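PDB 4CZW: PAN2-PAN3 deadenylation complex catalytic subunit pan2 from Neurospora crassa, which probably shortens the poly(A) tails of messenger RNA as the catalytic exonuclease subunit of the Pan2-Pan3 deadenylation complex. Local coordinates for residues D1-R6 / P10-I15; N129-V134 / V329-T334; T271-A276 / K280-P285; G286-E291 / E376-N381. One frame throughout, in Å; residues are numbered along the deposited sequence.

Overall arrangement
All four contacts belong to the ubiquitin-protease-like part of Pan2, predicted to be catalytically inactive and to act as a scaffold, rather than to the exonuclease part that follows it in the chain. Contact 1 comes first, folding the first loop of this chain on itself; contact 2 joins helix 130-149 to strand 321-334, and contact 3 is nested within the loop it closes. Contact 4 crosses contact 2 in chain order. Contacts 3 and 4 have centres 12 Å apart and meet through Trp282 and Trp287, while contact 1 reaches contact 4 through Glu376. Strand 385-394 borders contacts 2, 3 and 4, so segments far apart in sequence gather around one mixed sheet.

Contact 1. Residues D1-R6 / P10-I15; sequences DHWSLR and PPEYRI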
# COMPACT_ATOMS: atom_id res chain seq x y z
N ASP A 1 -29.34 -14.64 -9.34
CA ASP A 1 -29.59 -13.39 -8.64
C ASP A 1 -28.30 -12.57 -8.51
O ASP A 1 -28.26 -11.39 -8.86
CB ASP A 1 -30.18 -13.66 -7.25
CG ASP A 1 -30.69 -12.40 -6.58
OD1 ASP A 1 -31.88 -12.06 -6.77
OD2 ASP A 1 -29.90 -11.76 -5.85
N HIS A 2 -27.24 -13.22 -8.02
CA HIS A 2 -25.91 -12.60 -7.97
C HIS A 2 -24.81 -13.62 -8.26
O HIS A 2 -25.06 -14.83 -8.27
CB HIS A 2 -25.68 -11.94 -6.61
CG HIS A 2 -26.11 -12.77 -5.44
ND1 HIS A 2 -27.41 -12.79 -4.98
CD2 HIS A 2 -25.41 -13.59 -4.62
CE1 HIS A 2 -27.49 -13.60 -3.94
NE2 HIS A 2 -26.29 -14.10 -3.70
N TRP A 3 -23.60 -13.12 -8.50
CA TRP A 3 -22.48 -13.91 -9.00
C TRP A 3 -22.06 -15.08 -8.11
O TRP A 3 -21.69 -16.14 -8.61
CB TRP A 3 -21.28 -12.99 -9.25
CG TRP A 3 -21.55 -11.88 -10.22
CD1 TRP A 3 -22.38 -11.93 -11.30
CD2 TRP A 3 -21.00 -10.56 -10.19
NE1 TRP A 3 -22.38 -10.72 -11.95
CE2 TRP A 3 -21.54 -9.86 -11.29
CE3 TRP A 3 -20.10 -9.90 -9.35
CZ2 TRP A 3 -21.21 -8.53 -11.57
CZ3 TRP A 3 -19.78 -8.58 -9.62
CH2 TRP A 3 -20.33 -7.91 -10.72
N SER A 4 -22.09 -14.88 -6.80
CA SER A 4 -21.60 -15.89 -5.86
C SER A 4 -22.47 -17.14 -5.81
O SER A 4 -22.09 -18.14 -5.18
CB SER A 4 -21.47 -15.29 -4.46
OG SER A 4 -20.45 -14.31 -4.42
N LEU A 5 -23.63 -17.10 -6.46
CA LEU A 5 -24.54 -18.24 -6.48
C LEU A 5 -24.20 -19.21 -7.60
O LEU A 5 -24.74 -20.31 -7.66
CB LEU A 5 -25.99 -17.76 -6.62
CG LEU A 5 -26.53 -16.89 -5.48
CD1 LEU A 5 -28.00 -16.56 -5.72
CD2 LEU A 5 -26.35 -17.59 -4.14
N ARG A 6 -23.31 -18.79 -8.49
CA ARG A 6 -22.91 -19.63 -9.62
C ARG A 6 -22.00 -20.78 -9.16
O ARG A 6 -21.21 -20.61 -8.24
CB ARG A 6 -22.20 -18.78 -10.69
CG ARG A 6 -22.98 -17.56 -11.17
CD ARG A 6 -24.15 -17.92 -12.09
NE ARG A 6 -25.30 -18.43 -11.35
CZ ARG A 6 -26.23 -17.67 -10.79
NH1 ARG A 6 -26.15 -16.35 -10.88
NH2 ARG A 6 -27.24 -18.22 -10.14
N PRO A 10 -17.54 -16.65 -11.93
CA PRO A 10 -17.86 -15.82 -13.10
C PRO A 10 -16.64 -15.03 -13.56
O PRO A 10 -15.69 -14.89 -12.78
CB PRO A 10 -18.96 -14.88 -12.57
CG PRO A 10 -19.51 -15.57 -11.36
CD PRO A 10 -18.34 -16.27 -10.75
N PRO A 11 -16.65 -14.52 -14.80
CA PRO A 11 -15.53 -13.73 -15.33
C PRO A 11 -15.16 -12.54 -14.44
O PRO A 11 -14.02 -12.09 -14.47
CB PRO A 11 -16.04 -13.26 -16.70
CG PRO A 11 -17.52 -13.50 -16.68
CD PRO A 11 -17.72 -14.69 -15.81
N GLU A 12 -16.12 -12.04 -13.67
CA GLU A 12 -15.87 -10.94 -12.75
C GLU A 12 -14.95 -11.35 -11.61
O GLU A 12 -14.31 -10.51 -10.98
CB GLU A 12 -17.19 -10.40 -12.18
CG GLU A 12 -18.11 -9.75 -13.21
CD GLU A 12 -18.98 -10.74 -13.96
OE1 GLU A 12 -18.66 -11.95 -13.94
OE2 GLU A 12 -19.98 -10.32 -14.57
N TYR A 13 -14.88 -12.65 -11.34
CA TYR A 13 -14.06 -13.17 -10.25
C TYR A 13 -12.81 -13.90 -10.74
O TYR A 13 -11.97 -14.29 -9.94
CB TYR A 13 -14.88 -14.12 -9.37
CG TYR A 13 -15.69 -13.44 -8.30
CD1 TYR A 13 -15.11 -13.07 -7.09
CD2 TYR A 13 -17.04 -13.16 -8.48
CE1 TYR A 13 -15.84 -12.45 -6.10
CE2 TYR A 13 -17.78 -12.54 -7.50
CZ TYR A 13 -17.18 -12.19 -6.31
OH TYR A 13 -17.92 -11.57 -5.33
N ARG A 14 -12.70 -14.09 -12.05
CA ARG A 14 -11.57 -14.83 -12.62
C ARG A 14 -10.31 -13.99 -12.71
O ARG A 14 -10.35 -12.76 -12.54
CB ARG A 14 -11.93 -15.38 -14.00
CG ARG A 14 -13.08 -16.38 -13.98
CD ARG A 14 -13.52 -16.74 -15.39
NE ARG A 14 -14.76 -17.50 -15.38
CZ ARG A 14 -15.52 -17.71 -16.46
NH1 ARG A 14 -15.16 -17.20 -17.63
NH2 ARG A 14 -16.63 -18.42 -16.36
N ILE A 15 -9.19 -14.65 -12.97
CA ILE A 15 -7.90 -13.98 -13.09
C ILE A 15 -7.86 -13.05 -14.30
O ILE A 15 -8.17 -13.46 -15.42
CB ILE A 15 -6.74 -14.99 -13.20
CG1 ILE A 15 -6.65 -15.84 -11.93
CG2 ILE A 15 -5.44 -14.26 -13.46
CD1 ILE A 15 -5.42 -16.73 -11.87
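Trp3 and Pro10 bring their CA atoms within 6.5 Å of each other where the loop that opens this fragment turns back on itself, a single 3-10 turn at residues 3-5 facing irregular backbone at 10-15. Within that turn Arg6 N donates to Trp3 O at 3.1 Å. The same carbonyl borders the proline ring, whose CG lies 3.8 Å from Trp3 CB; a rigid, apolar proline suits this close approach of two loops. Glu12 spreads its methylenes across one face of the indole, with CG 3.8 Å from the centroid of the six-membered ring and only 14° off its normal, a CH-pi contact. A bend at chi2 (84°) turns the carboxylate back along the ring system, its plane 32° from that of the indole, until OE2 lies 3.6 Å from Trp3 NE1. Tyr13 presents its edge instead, CE2 standing 3.9 Å from Trp3 CB with that carbon in the plane of the phenol. Beyond the ring, the hydroxyls of Tyr13 and Ser4 are each hydrogen-bonded to Glu376 and to Lys385, so these two residues, each bonded to both hydroxyls, link the two segments. A serine in place of Trp3 would probably leave the Glu12 methylenes without their aromatic platform and open a gap beside Pro10 and Tyr13. This is a loop folded back on itself, with Trp3 set among Glu12, Pro10 and Tyr13, and its side chain also touches helix 374-377 and strand 368-371 of the ubiquitin-protease-like domain.

Contact 2. Residues N129-V134 / V329-T334; sequences NPSTLV and VVNVET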
# COMPACT_ATOMS: atom_id res chain seq x y z
N ASN A 129 0.41 -21.65 -1.91
CA ASN A 129 -0.99 -21.29 -2.06
C ASN A 129 -1.21 -19.84 -1.63
O ASN A 129 -0.80 -19.45 -0.54
CB ASN A 129 -1.89 -22.22 -1.25
CG ASN A 129 -1.99 -23.61 -1.85
OD1 ASN A 129 -2.85 -23.87 -2.69
ND2 ASN A 129 -1.11 -24.50 -1.43
N PRO A 130 -1.85 -19.04 -2.50
CA PRO A 130 -2.13 -17.62 -2.25
C PRO A 130 -2.81 -17.37 -0.91
O PRO A 130 -2.48 -16.40 -0.22
CB PRO A 130 -3.05 -17.24 -3.41
CG PRO A 130 -2.67 -18.16 -4.50
CD PRO A 130 -2.31 -19.46 -3.83
N SER A 131 -3.75 -18.24 -0.55
CA SER A 131 -4.46 -18.12 0.72
C SER A 131 -3.51 -18.26 1.90
O SER A 131 -3.63 -17.54 2.89
CB SER A 131 -5.57 -19.16 0.81
OG SER A 131 -5.04 -20.47 0.72
N THR A 132 -2.57 -19.19 1.80
CA THR A 132 -1.57 -19.39 2.84
C THR A 132 -0.58 -18.23 2.86
O THR A 132 -0.17 -17.76 3.92
CB THR A 132 -0.80 -20.71 2.65
OG1 THR A 132 -1.73 -21.80 2.60
CG2 THR A 132 0.18 -20.93 3.79
N LEU A 133 -0.21 -17.76 1.67
CA LEU A 133 0.73 -16.66 1.53
C LEU A 133 0.20 -15.37 2.15
O LEU A 133 0.93 -14.64 2.81
CB LEU A 133 1.07 -16.43 0.06
CG LEU A 133 1.97 -17.46 -0.62
CD1 LEU A 133 2.05 -17.21 -2.12
CD2 LEU A 133 3.36 -17.44 -0.00
N VAL A 134 -1.09 -15.10 1.93
CA VAL A 134 -1.70 -13.87 2.43
C VAL A 134 -1.98 -13.97 3.93
O VAL A 134 -2.06 -12.95 4.62
CB VAL A 134 -3.00 -13.53 1.66
CG1 VAL A 134 -4.12 -14.49 2.04
CG2 VAL A 134 -3.41 -12.09 1.91
N VAL A 329 -10.51 -10.66 2.47
CA VAL A 329 -9.64 -11.27 1.47
C VAL A 329 -10.21 -12.63 1.09
O VAL A 329 -10.30 -13.53 1.92
CB VAL A 329 -8.20 -11.42 1.97
CG1 VAL A 329 -7.37 -12.22 0.98
CG2 VAL A 329 -7.57 -10.06 2.22
N VAL A 330 -10.60 -12.77 -0.18
CA VAL A 330 -11.32 -13.96 -0.62
C VAL A 330 -10.52 -14.82 -1.59
O VAL A 330 -9.94 -14.32 -2.55
CB VAL A 330 -12.65 -13.56 -1.29
CG1 VAL A 330 -13.41 -14.80 -1.73
CG2 VAL A 330 -13.49 -12.72 -0.35
N ASN A 331 -10.48 -16.12 -1.32
CA ASN A 331 -9.84 -17.07 -2.22
C ASN A 331 -10.81 -17.55 -3.29
O ASN A 331 -11.91 -18.00 -2.99
CB ASN A 331 -9.29 -18.27 -1.44
CG ASN A 331 -8.49 -19.22 -2.31
OD1 ASN A 331 -7.29 -19.04 -2.51
ND2 ASN A 331 -9.16 -20.24 -2.83
N VAL A 332 -10.39 -17.46 -4.55
CA VAL A 332 -11.22 -17.87 -5.67
C VAL A 332 -10.58 -19.02 -6.44
O VAL A 332 -9.50 -18.87 -7.01
CB VAL A 332 -11.49 -16.70 -6.64
CG1 VAL A 332 -12.27 -17.18 -7.85
CG2 VAL A 332 -12.23 -15.58 -5.92
N GLU A 333 -11.26 -20.17 -6.45
CA GLU A 333 -10.75 -21.35 -7.13
C GLU A 333 -11.28 -21.47 -8.56
O GLU A 333 -12.42 -21.08 -8.84
CB GLU A 333 -11.10 -22.62 -6.35
CG GLU A 333 -10.51 -22.68 -4.95
CD GLU A 333 -10.88 -23.96 -4.23
OE1 GLU A 333 -11.52 -24.83 -4.84
OE2 GLU A 333 -10.52 -24.09 -3.03
N THR A 334 -10.46 -22.00 -9.45
CA THR A 334 -10.87 -22.27 -10.82
C THR A 334 -10.77 -23.78 -11.07
O THR A 334 -9.76 -24.39 -10.74
CB THR A 334 -10.02 -21.51 -11.85
OG1 THR A 334 -10.04 -20.11 -11.54
CG2 THR A 334 -10.54 -21.73 -13.26
O HOH W 1 -5.07 -20.34 -2.30
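Asn331, on strand 321-334, reaches toward Ser131 in the first turn of helix 130-149. Its CB is 4.4 Å from Ser131 CB, with the CA atoms of the two residues 6.2 Å apart. From there CG stands anti to the backbone N (chi1 -175°), which carries the amide out from the strand along the start of the helix. The tip then divides. OD1 lies 3.7 Å from Ser131 CB and accepts a hydrogen bond from a water at 2.6 Å; ND2 leans forward along its own strand and comes 3.5 Å from Glu333 CG. The water in turn accepts from Ser131 N at 3.0 Å. That N-H belongs to the opening turn of a helix, where no earlier carbonyl of the helix can take it up, and the side chain of Asn129 at the N-cap position makes no capping bond. Pro130, lacking an N-H, fits such a place well. One helical turn further on, Val134 faces Val329: its CG1 and CG2 both stand 4.1 Å from Val329 CG1, the two side chains running antiparallel alongside each other. Branched valines give short, broad surfaces suited to a helix lying on a sheet, and Leu53 and Val56 of helix 51-58 add to the same layer. Alternation along the strand explains why 329 and 331 are the residues used. The chemistry is thus split: the valines pack at the buried, apolar end, while at the partly exposed helix start a water, rather than a direct bond, links Ser131 N to Asn331 OD1, which implies a modest contact.

Contact 3. Residues T271-A276 / K280-P285; sequences TEITTA and KLWSTP
Ile273 lies over the indole of Trp282 in a strand-loop-helix connection, where the chain leaves strand 266-270 and turns into the short helix 276-282. Among the apolar contacts this is the main one: Ile273 CD1 is 3.9 Å from the centroid of the five-membered ring and 28° off its normal, a CH-pi contact. Thr271 CG2 adds a touch at CZ2, 3.8 Å away, while its hydroxyl bonds to main-chain carbonyls of strand 385-394. A threonine can thus offer a methyl to the ring and an oxygen to the sheet. A serine in place of Trp282 would probably leave Ile273 without its aromatic partner and Tyr210, which the indole NE1 hydrogen-bonds, without that donor. Trp287 meets the same indole edge-to-face.

The hydrogen bonds are those of a short helix. Lys280 N donates to Ala276 O at 3.0 Å, with an N-H...O angle of 154°, closing the first helical turn, and Thr275 OG1 caps His278 N at the N-terminus. Where the helix gives way to loop, hydroxyls return to carbonyls three residues back: Ser283 OG reaches Lys280 O at 2.7 Å, and Thr284 OG1 joins its own backbone N at Leu281 O, both from the same face of that carbonyl.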
# COMPACT_ATOMS: atom_id res chain seq x y z
N THR A 271 -9.37 -17.10 8.86
CA THR A 271 -10.49 -18.04 8.90
C THR A 271 -10.06 -19.47 9.21
O THR A 271 -10.79 -20.22 9.86
CB THR A 271 -11.27 -18.03 7.58
OG1 THR A 271 -10.38 -18.32 6.50
CG2 THR A 271 -11.91 -16.67 7.35
N GLU A 272 -8.87 -19.84 8.73
CA GLU A 272 -8.32 -21.18 8.94
C GLU A 272 -9.25 -22.28 8.46
O GLU A 272 -9.45 -23.28 9.14
CB GLU A 272 -7.98 -21.39 10.42
CG GLU A 272 -7.00 -20.38 10.99
CD GLU A 272 -5.66 -20.40 10.27
OE1 GLU A 272 -4.79 -21.21 10.65
OE2 GLU A 272 -5.49 -19.61 9.32
N ILE A 273 -9.83 -22.09 7.27
CA ILE A 273 -10.70 -23.08 6.67
C ILE A 273 -9.89 -24.24 6.10
O ILE A 273 -9.09 -24.06 5.18
CB ILE A 273 -11.56 -22.47 5.55
CG1 ILE A 273 -12.42 -21.33 6.10
CG2 ILE A 273 -12.44 -23.54 4.91
CD1 ILE A 273 -13.21 -20.59 5.04
N THR A 274 -10.09 -25.44 6.65
CA THR A 274 -9.30 -26.60 6.26
C THR A 274 -10.14 -27.77 5.77
O THR A 274 -9.74 -28.48 4.85
CB THR A 274 -8.42 -27.09 7.43
OG1 THR A 274 -9.24 -27.35 8.57
CG2 THR A 274 -7.38 -26.03 7.79
N THR A 275 -11.30 -27.97 6.39
CA THR A 275 -12.13 -29.13 6.06
C THR A 275 -13.35 -28.75 5.23
O THR A 275 -13.67 -27.57 5.06
CB THR A 275 -12.62 -29.84 7.34
OG1 THR A 275 -13.53 -28.99 8.05
CG2 THR A 275 -11.44 -30.18 8.24
N ALA A 276 -14.03 -29.76 4.70
CA ALA A 276 -15.24 -29.55 3.91
C ALA A 276 -16.38 -29.04 4.78
O ALA A 276 -17.23 -28.28 4.32
CB ALA A 276 -15.64 -30.84 3.21
N LYS A 280 -18.92 -25.76 4.33
CA LYS A 280 -20.37 -25.86 4.43
C LYS A 280 -20.90 -24.83 5.43
O LYS A 280 -21.95 -24.23 5.22
CB LYS A 280 -20.79 -27.26 4.86
CG LYS A 280 -20.44 -28.36 3.86
CD LYS A 280 -21.02 -29.69 4.30
CE LYS A 280 -20.68 -30.80 3.31
NZ LYS A 280 -21.29 -32.10 3.71
N LEU A 281 -20.15 -24.62 6.50
CA LEU A 281 -20.52 -23.66 7.53
C LEU A 281 -20.48 -22.23 7.00
O LEU A 281 -21.41 -21.45 7.22
CB LEU A 281 -19.60 -23.80 8.75
CG LEU A 281 -19.92 -22.92 9.96
CD1 LEU A 281 -21.25 -23.32 10.57
CD2 LEU A 281 -18.81 -22.98 10.99
N TRP A 282 -19.40 -21.90 6.30
CA TRP A 282 -19.22 -20.55 5.77
C TRP A 282 -20.16 -20.25 4.61
O TRP A 282 -20.42 -19.08 4.31
CB TRP A 282 -17.77 -20.35 5.32
CG TRP A 282 -16.88 -19.80 6.38
CD1 TRP A 282 -16.00 -20.50 7.16
CD2 TRP A 282 -16.78 -18.43 6.79
NE1 TRP A 282 -15.35 -19.65 8.02
CE2 TRP A 282 -15.82 -18.37 7.82
CE3 TRP A 282 -17.41 -17.25 6.38
CZ2 TRP A 282 -15.47 -17.18 8.44
CZ3 TRP A 282 -17.06 -16.07 7.01
CH2 TRP A 282 -16.10 -16.04 8.03
N SER A 283 -20.67 -21.29 3.96
CA SER A 283 -21.56 -21.12 2.82
C SER A 283 -22.97 -20.75 3.27
O SER A 283 -23.82 -20.41 2.44
CB SER A 283 -21.59 -22.39 1.98
OG SER A 283 -22.19 -23.46 2.68
N THR A 284 -23.22 -20.82 4.57
CA THR A 284 -24.51 -20.45 5.14
C THR A 284 -24.80 -18.98 4.88
O THR A 284 -24.00 -18.11 5.24
CB THR A 284 -24.56 -20.73 6.65
OG1 THR A 284 -24.27 -22.11 6.90
CG2 THR A 284 -25.94 -20.39 7.21
N PRO A 285 -25.94 -18.69 4.23
CA PRO A 285 -26.31 -17.31 3.89
C PRO A 285 -26.49 -16.42 5.12
O PRO A 285 -27.26 -16.75 6.02
CB PRO A 285 -27.64 -17.48 3.15
CG PRO A 285 -28.16 -18.81 3.59
CD PRO A 285 -26.95 -19.66 3.78

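Contact 4. Residues G286-E291 / E376-N381; sequences GWLPEE and EALTFN
Leu378 O accepts a hydrogen bond from a water at 2.8 Å, and the same water accepts from Leu288 N at 3.0 Å, so one solvent molecule joins two loops of the ubiquitin-protease-like fold. One loop runs from helix 276-282 to strand 291-297; the other leaves helix 374-377, with Leu378 the first residue to abandon helical angles. The bridge takes up a carbonyl just past the end of helix 374-377, and it lies beside a buried apolar patch. Leu288 and Leu378 have CA atoms 6.4 Å apart and meet branch to branch, CD2 to CD2 at 4.0 Å. Leu378 also lays CD1 against Leu288 O, 3.8 Å away, so its forked end covers the neighbouring backbone as well as the side chain. Two leucines suit the place because each can offer one methyl to its partner while filling space beside strand 321-334, where Leu325 touches both. Phe227 of helix 227-235 covers Leu288 further. In the same loop as Leu288, Glu290 forms salt bridges to Lys374 and Arg350, tying that loop to the neighbourhood of helix 374-377. Phe380, two residues past Leu378 on the same side of its loop, packs on Met386 and Pro387 of strand 385-394. For Leu288, CG lies anti to the backbone N (chi1 176°), which carries CD2 to the rim of the Phe380 ring, in its plane and 3.9 Å from CE2.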
# COMPACT_ATOMS: atom_id res chain seq x y z
N GLY A 286 -25.76 -15.30 5.15
CA GLY A 286 -25.87 -14.35 6.24
C GLY A 286 -25.10 -14.76 7.48
O GLY A 286 -25.36 -14.24 8.57
N TRP A 287 -24.16 -15.68 7.32
CA TRP A 287 -23.39 -16.18 8.46
C TRP A 287 -22.38 -15.16 8.96
O TRP A 287 -22.14 -15.05 10.16
CB TRP A 287 -22.67 -17.48 8.09
CG TRP A 287 -22.16 -18.24 9.27
CD1 TRP A 287 -22.89 -19.02 10.12
CD2 TRP A 287 -20.81 -18.29 9.74
NE1 TRP A 287 -22.08 -19.55 11.09
CE2 TRP A 287 -20.79 -19.12 10.88
CE3 TRP A 287 -19.61 -17.71 9.32
CZ2 TRP A 287 -19.63 -19.39 11.60
CZ3 TRP A 287 -18.45 -17.98 10.03
CH2 TRP A 287 -18.47 -18.81 11.15
N LEU A 288 -21.79 -14.41 8.03
CA LEU A 288 -20.83 -13.37 8.39
C LEU A 288 -21.53 -12.04 8.62
O LEU A 288 -22.05 -11.43 7.68
CB LEU A 288 -19.77 -13.22 7.30
CG LEU A 288 -18.75 -12.10 7.51
CD1 LEU A 288 -17.95 -12.33 8.79
CD2 LEU A 288 -17.82 -11.97 6.31
N PRO A 289 -21.54 -11.58 9.88
CA PRO A 289 -22.16 -10.29 10.22
C PRO A 289 -21.26 -9.12 9.86
O PRO A 289 -20.04 -9.23 9.95
CB PRO A 289 -22.35 -10.40 11.73
CG PRO A 289 -21.22 -11.26 12.18
CD PRO A 289 -20.98 -12.25 11.06
N GLU A 290 -21.86 -8.01 9.45
CA GLU A 290 -21.09 -6.81 9.13
C GLU A 290 -20.83 -6.00 10.40
O GLU A 290 -20.15 -4.98 10.37
CB GLU A 290 -21.82 -5.95 8.10
CG GLU A 290 -23.15 -5.40 8.58
CD GLU A 290 -23.63 -4.22 7.75
OE1 GLU A 290 -22.85 -3.26 7.58
OE2 GLU A 290 -24.78 -4.26 7.26
N GLU A 291 -21.38 -6.47 11.51
CA GLU A 291 -21.27 -5.75 12.78
C GLU A 291 -21.27 -6.71 13.96
O GLU A 291 -22.16 -7.54 14.10
CB GLU A 291 -22.41 -4.74 12.91
CG GLU A 291 -22.14 -3.61 13.88
CD GLU A 291 -23.22 -2.54 13.83
OE1 GLU A 291 -24.41 -2.89 13.90
OE2 GLU A 291 -22.86 -1.35 13.72
N GLU A 376 -24.00 -10.01 -1.99
CA GLU A 376 -22.93 -10.60 -2.79
C GLU A 376 -21.60 -10.57 -2.04
O GLU A 376 -20.82 -11.53 -2.09
CB GLU A 376 -22.80 -9.86 -4.12
CG GLU A 376 -21.56 -10.22 -4.93
CD GLU A 376 -21.57 -11.65 -5.44
OE1 GLU A 376 -22.66 -12.26 -5.49
OE2 GLU A 376 -20.49 -12.16 -5.81
N ALA A 377 -21.34 -9.47 -1.34
CA ALA A 377 -20.10 -9.32 -0.57
C ALA A 377 -20.07 -10.26 0.63
O ALA A 377 -19.00 -10.64 1.10
CB ALA A 377 -19.93 -7.88 -0.13
N LEU A 378 -21.25 -10.62 1.12
CA LEU A 378 -21.36 -11.50 2.28
C LEU A 378 -21.88 -12.88 1.89
O LEU A 378 -22.33 -13.65 2.74
CB LEU A 378 -22.28 -10.87 3.33
CG LEU A 378 -21.84 -9.51 3.86
CD1 LEU A 378 -22.81 -8.99 4.91
CD2 LEU A 378 -20.43 -9.58 4.42
N THR A 379 -21.80 -13.20 0.60
CA THR A 379 -22.18 -14.52 0.11
C THR A 379 -20.93 -15.31 -0.26
O THR A 379 -20.06 -14.81 -0.97
CB THR A 379 -23.11 -14.43 -1.11
OG1 THR A 379 -24.27 -13.65 -0.79
CG2 THR A 379 -23.55 -15.82 -1.55
N PHE A 380 -20.86 -16.55 0.22
CA PHE A 380 -19.71 -17.40 -0.07
C PHE A 380 -20.16 -18.74 -0.66
O PHE A 380 -21.26 -19.21 -0.39
CB PHE A 380 -18.88 -17.62 1.19
CG PHE A 380 -18.34 -16.35 1.78
CD1 PHE A 380 -17.26 -15.70 1.22
CD2 PHE A 380 -18.93 -15.79 2.91
CE1 PHE A 380 -16.76 -14.53 1.76
CE2 PHE A 380 -18.45 -14.61 3.45
CZ PHE A 380 -17.36 -13.98 2.88
N ASN A 381 -19.29 -19.34 -1.46
CA ASN A 381 -19.61 -20.58 -2.16
C ASN A 381 -18.60 -21.67 -1.82
O ASN A 381 -17.39 -21.49 -1.98
CB ASN A 381 -19.64 -20.33 -3.67
CG ASN A 381 -20.31 -21.45 -4.44
OD1 ASN A 381 -20.03 -22.63 -4.22
ND2 ASN A 381 -21.20 -21.09 -5.35
O HOH W 2 -22.02 -15.11 5.15